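Local coordinates for Low molecular weight phosphotyrosine protein phosphatase (Vibrio cholerae, PDB 6U1P), which probably removes phosphate from phosphotyrosine in proteins, as a low molecular weight tyrosine phosphatase linked to control of exopolysaccharide synthesis and biofilm formation, at residues S7-C12 and R40-L45; L16-M21 and K121-P126. All blocks are in the same frame, centred on the assembly; numbering follows the deposited sequence.

Interaction 1 lies within the central parallel sheet, whereas interaction 2 lies beside the sheet's C-terminal end, where helix 18-32 meets the loop leading into helix 126-152. Both are largely buried, though Pro124 at the margin of interaction 2 is exposed. The first is a ladder of backbone hydrogen bonds with mostly apolar side chains on one face; the second depends on one arginine, bonded to a loop carbonyl and salt-bridged to Asp90. Interaction 1 pairs the strands of the unit strand 6-12, helix 18-32, strand 37-43, and interaction 2 uses its helix start; Ser19 packs on Cys12 and Ser41. They gather the predicted catalytic residues: Cys12 from interaction 1, Arg18 and Asp125 from interaction 2.

Interaction 1 (S7-C12 and R40-L45); sequences SVLVVC and RSAGTL
Val10 O is gripped twice by strand 40-43: Ala42 N donates a hydrogen bond to it at 2.9 Å, and the CA-H of Ser41 gives a further contact. Before it in the ladder come the bonds from Arg40 N to Val8 O and from Val10 N to Arg40 O, after it the longer one from Cys12 N to Ala42 O (3.2 Å). A last bond, from Thr44 N to Cys12 O (3.1 Å), carries the pairing one step beyond the second strand. On one face Leu9 CD1 lies 4.0 Å from Ala42 CB. Further along that face Val11 has CG1 anti to its backbone N (chi1 174°), which brings this methyl within 3.7 Å of Thr44 CG2, the two side chains crossing at about a right angle. On the other face Val10 CG2 presses tightly on Ser41 CB at 3.4 Å, while Ser41 OG turns to Glu23 and Asn15. Cys12, paired with Gly43, also points to this face, toward helix 18-32. The parallel pairing, with that helix between the strands in sequence, forms a beta-alpha-beta crossover, and its first strand ends at the predicted nucleophile Cys12, which opens the phosphate-binding P-loop of this phosphatase family.

Interaction 2 (L16-M21 and K121-P126); sequences LCRSPM and KEVPDP
Arg18 leaves the start of helix 18-32 with its CB directed at loop 121-126. Arg18 CG approaches Pro126 CD at 4.0 Å. Arg18 CD meets Val123 twice, lying 3.4 Å from its CG2 and close to its carbonyl O. The Arg18 and Val123 side chains slide past each other in opposite directions. A bend at chi3 (-65°) turns the Arg18 guanidinium beneath the backbone of Asp125, whose CA sits 3.7 Å above the plane over its centre and is the loop atom nearest to Arg18 NE and CZ. At the edge, Arg18 NH1 donates a nearly in-plane hydrogen bond to Val123 O at 2.7 Å (151° at the hydrogen), and also forms a salt bridge with Asp90. Arg18 NH2 lies 3.8 Å from Asp125 CB and hydrogen-bonds a glycerol, probably from the crystallisation liquor. Although the guanidinium and carboxylate planes are almost parallel, Asp125 OD2 stays 4.3 Å from Arg18 NH2, well out of the guanidinium plane; this oxygen caps helix 126-152 through Tyr127 N. Phe134 of the second subunit packs on Cys17 and Pro126. With Val123 O and Asp90 fixing NH1, the arginine directs NH2 at the glycerol-occupied pocket, consistent with phosphate binding, as in this family, beside Asp125, the predicted proton donor.

Interaction 1 (S7-C12 and R40-L45)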
loop_
_atom_site.group_PDB
_atom_site.type_symbol
_atom_site.label_atom_id
_atom_site.label_comp_id
_atom_site.label_asym_id
_atom_site.label_seq_id
_atom_site.Cartn_x
_atom_site.Cartn_y
_atom_site.Cartn_z
ATOM N N SER B 7 9.274 29.857 8.244
ATOM C CA SER B 7 8.192 29.106 7.628
ATOM C C SER B 7 8.770 28.154 6.587
ATOM O O SER B 7 9.509 28.575 5.689
ATOM C CB SER B 7 7.171 30.050 6.992
ATOM O OG SER B 7 6.038 29.332 6.524
ATOM N N VAL B 8 8.458 26.867 6.733
ATOM C CA VAL B 8 8.985 25.815 5.874
ATOM C C VAL B 8 7.805 25.042 5.301
ATOM O O VAL B 8 6.898 24.647 6.041
ATOM C CB VAL B 8 9.936 24.884 6.660
ATOM C CG1 VAL B 8 10.146 23.566 5.947
ATOM C CG2 VAL B 8 11.255 25.571 6.895
ATOM N N LEU B 9 7.822 24.807 3.997
ATOM C CA LEU B 9 6.813 23.985 3.349
ATOM C C LEU B 9 7.481 22.768 2.710
ATOM O O LEU B 9 8.554 22.889 2.111
ATOM C CB LEU B 9 6.059 24.816 2.320
ATOM C CG LEU B 9 5.082 24.063 1.432
ATOM C CD1 LEU B 9 3.917 23.539 2.245
ATOM C CD2 LEU B 9 4.626 24.989 0.299
ATOM N N VAL B 10 6.865 21.592 2.860
ATOM C CA VAL B 10 7.349 20.345 2.261
ATOM C C VAL B 10 6.282 19.812 1.305
ATOM O O VAL B 10 5.087 19.818 1.624
ATOM C CB VAL B 10 7.699 19.270 3.323
ATOM C CG1 VAL B 10 8.967 19.616 4.074
ATOM C CG2 VAL B 10 6.581 19.124 4.327
ATOM N N VAL B 11 6.712 19.331 0.139
ATOM C CA VAL B 11 5.807 19.066 -0.970
ATOM C C VAL B 11 6.151 17.732 -1.606
ATOM O O VAL B 11 7.309 17.481 -1.959
ATOM C CB VAL B 11 5.887 20.176 -2.036
ATOM C CG1 VAL B 11 5.039 19.815 -3.264
ATOM C CG2 VAL B 11 5.478 21.516 -1.462
ATOM N N CYS B 12 5.150 16.872 -1.739
ATOM C CA CYS B 12 5.260 15.695 -2.592
ATOM C C CYS B 12 4.150 15.749 -3.643
ATOM O O CYS B 12 3.591 16.824 -3.838
ATOM C CB CYS B 12 5.318 14.450 -1.712
ATOM S SG CYS B 12 3.798 14.096 -0.745
ATOM N N ARG B 40 4.641 23.216 7.268
ATOM C CA ARG B 40 3.452 22.613 6.677
ATOM C C ARG B 40 3.878 21.776 5.480
ATOM O O ARG B 40 5.056 21.731 5.098
ATOM C CB ARG B 40 2.402 23.625 6.193
ATOM C CG ARG B 40 1.986 24.657 7.191
ATOM C CD ARG B 40 1.373 24.032 8.429
ATOM N NE ARG B 40 2.134 24.495 9.583
ATOM C CZ ARG B 40 1.725 24.459 10.848
ATOM N NH1 ARG B 40 0.544 23.953 11.172
ATOM N NH2 ARG B 40 2.526 24.929 11.792
ATOM N N SER B 41 2.894 21.121 4.884
ATOM C CA SER B 41 3.101 20.256 3.743
ATOM C C SER B 41 1.971 20.479 2.746
ATOM O O SER B 41 0.900 20.988 3.088
ATOM C CB SER B 41 3.167 18.781 4.154
ATOM O OG SER B 41 1.919 18.353 4.643
ATOM N N ALA B 42 2.228 20.089 1.499
ATOM C CA ALA B 42 1.266 20.276 0.419
ATOM C C ALA B 42 1.654 19.366 -0.739
ATOM O O ALA B 42 2.789 18.883 -0.820
ATOM C CB ALA B 42 1.198 21.743 -0.036
ATOM N N GLY B 43 0.706 19.156 -1.648
ATOM C CA GLY B 43 0.923 18.335 -2.827
ATOM C C GLY B 43 0.860 19.189 -4.081
ATOM O O GLY B 43 0.245 20.260 -4.088
ATOM N N THR B 44 1.558 18.750 -5.132
ATOM C CA THR B 44 1.454 19.473 -6.391
ATOM C C THR B 44 0.105 19.231 -7.064
ATOM O O THR B 44 -0.383 20.105 -7.784
ATOM C CB THR B 44 2.616 19.109 -7.332
ATOM O OG1 THR B 44 2.728 17.687 -7.471
ATOM C CG2 THR B 44 3.946 19.672 -6.816
ATOM N N LEU B 45 -0.524 18.081 -6.833
ATOM C CA LEU B 45 -1.720 17.690 -7.573
ATOM C C LEU B 45 -2.933 17.628 -6.651
ATOM O O LEU B 45 -2.845 17.115 -5.532
ATOM C CB LEU B 45 -1.489 16.361 -8.290
ATOM C CG LEU B 45 -2.502 15.823 -9.305
ATOM C CD1 LEU B 45 -3.681 15.080 -8.678
ATOM C CD2 LEU B 45 -3.017 16.998 -10.149
#

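Interaction 2 (L16-M21 and K121-P126)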
loop_
_atom_site.group_PDB
_atom_site.type_symbol
_atom_site.label_atom_id
_atom_site.label_comp_id
_atom_site.label_asym_id
_atom_site.label_seq_id
_atom_site.Cartn_x
_atom_site.Cartn_y
_atom_site.Cartn_z
ATOM N N LEU B 16 -0.096 12.965 0.442
ATOM C CA LEU B 16 -0.699 11.836 1.136
ATOM C C LEU B 16 0.269 11.035 1.998
ATOM O O LEU B 16 -0.167 10.428 2.984
ATOM C CB LEU B 16 -1.355 10.871 0.131
ATOM C CG LEU B 16 -2.461 11.454 -0.762
ATOM C CD1 LEU B 16 -3.138 10.387 -1.657
ATOM C CD2 LEU B 16 -3.492 12.178 0.106
ATOM N N CYS B 17 1.555 10.981 1.643
ATOM C CA CYS B 17 2.484 10.092 2.331
ATOM C C CYS B 17 3.762 10.830 2.740
ATOM O O CYS B 17 3.948 11.161 3.925
ATOM C CB CYS B 17 2.824 8.885 1.440
ATOM S SG CYS B 17 1.376 7.838 0.942
ATOM N N ARG B 18 4.628 11.083 1.750
ATOM C CA ARG B 18 5.968 11.607 1.983
ATOM C C ARG B 18 5.945 12.978 2.663
ATOM O O ARG B 18 6.563 13.167 3.718
ATOM C CB ARG B 18 6.732 11.670 0.652
ATOM C CG ARG B 18 7.246 10.310 0.167
ATOM C CD ARG B 18 7.922 10.404 -1.206
ATOM N NE ARG B 18 6.961 10.791 -2.228
ATOM C CZ ARG B 18 7.259 11.054 -3.493
ATOM N NH1 ARG B 18 8.521 10.963 -3.922
ATOM N NH2 ARG B 18 6.283 11.397 -4.329
ATOM N N SER B 19 5.274 13.964 2.053
ATOM C CA SER B 19 5.377 15.300 2.645
ATOM C C SER B 19 4.687 15.364 4.018
ATOM O O SER B 19 5.231 16.012 4.923
ATOM C CB SER B 19 4.875 16.400 1.687
ATOM O OG SER B 19 3.543 16.213 1.226
ATOM N N PRO B 20 3.530 14.709 4.243
ATOM C CA PRO B 20 2.973 14.714 5.614
ATOM C C PRO B 20 3.882 14.028 6.616
ATOM O O PRO B 20 3.996 14.478 7.769
ATOM C CB PRO B 20 1.643 13.955 5.474
ATOM C CG PRO B 20 1.349 13.915 4.046
ATOM C CD PRO B 20 2.649 13.968 3.318
ATOM N N MET B 21 4.561 12.958 6.197
ATOM C CA MET B 21 5.560 12.344 7.068
ATOM C C MET B 21 6.657 13.334 7.456
ATOM O O MET B 21 7.036 13.429 8.626
ATOM C CB MET B 21 6.157 11.122 6.383
ATOM C CG MET B 21 5.236 9.895 6.479
ATOM S SD MET B 21 6.005 8.424 5.769
ATOM C CE MET B 21 5.187 8.321 4.197
ATOM N N LYS B 121 19.275 11.008 -3.410
ATOM C CA LYS B 121 18.899 12.405 -3.554
ATOM C C LYS B 121 17.398 12.648 -3.585
ATOM O O LYS B 121 16.972 13.756 -3.257
ATOM C CB LYS B 121 19.516 12.996 -4.830
ATOM N N GLU B 122 16.593 11.651 -3.948
ATOM C CA GLU B 122 15.139 11.740 -3.940
ATOM C C GLU B 122 14.585 10.656 -3.022
ATOM O O GLU B 122 15.132 9.551 -2.976
ATOM C CB GLU B 122 14.571 11.574 -5.358
ATOM C CG GLU B 122 15.318 12.376 -6.432
ATOM C CD GLU B 122 14.943 11.981 -7.854
ATOM O OE1 GLU B 122 13.753 12.075 -8.217
ATOM O OE2 GLU B 122 15.844 11.579 -8.614
ATOM N N VAL B 123 13.520 10.955 -2.289
ATOM C CA VAL B 123 12.787 9.934 -1.534
ATOM C C VAL B 123 11.741 9.336 -2.478
ATOM O O VAL B 123 10.863 10.072 -2.957
ATOM C CB VAL B 123 12.164 10.484 -0.242
ATOM C CG1 VAL B 123 13.217 11.167 0.632
ATOM C CG2 VAL B 123 11.109 11.468 -0.516
ATOM N N PRO B 124 11.851 8.067 -2.831
ATOM C CA PRO B 124 10.923 7.494 -3.811
ATOM C C PRO B 124 9.509 7.313 -3.265
ATOM O O PRO B 124 9.290 7.110 -2.068
ATOM C CB PRO B 124 11.574 6.153 -4.166
ATOM C CG PRO B 124 12.382 5.805 -2.952
ATOM C CD PRO B 124 12.871 7.107 -2.385
ATOM N N ASP B 125 8.554 7.374 -4.182
ATOM C CA ASP B 125 7.121 7.329 -3.893
ATOM C C ASP B 125 6.678 5.946 -3.424
ATOM O O ASP B 125 6.804 4.975 -4.183
ATOM C CB ASP B 125 6.369 7.730 -5.163
ATOM C CG ASP B 125 4.871 7.694 -4.990
ATOM O OD1 ASP B 125 4.163 7.851 -5.997
ATOM O OD2 ASP B 125 4.394 7.532 -3.849
ATOM N N PRO B 126 6.213 5.764 -2.187
ATOM C CA PRO B 126 5.880 4.439 -1.696
ATOM C C PRO B 126 4.669 3.882 -2.436
ATOM O O PRO B 126 4.586 2.734 -2.625
ATOM C CB PRO B 126 5.492 4.688 -0.246
ATOM C CG PRO B 126 6.024 6.043 0.056
ATOM C CD PRO B 126 5.923 6.800 -1.241
#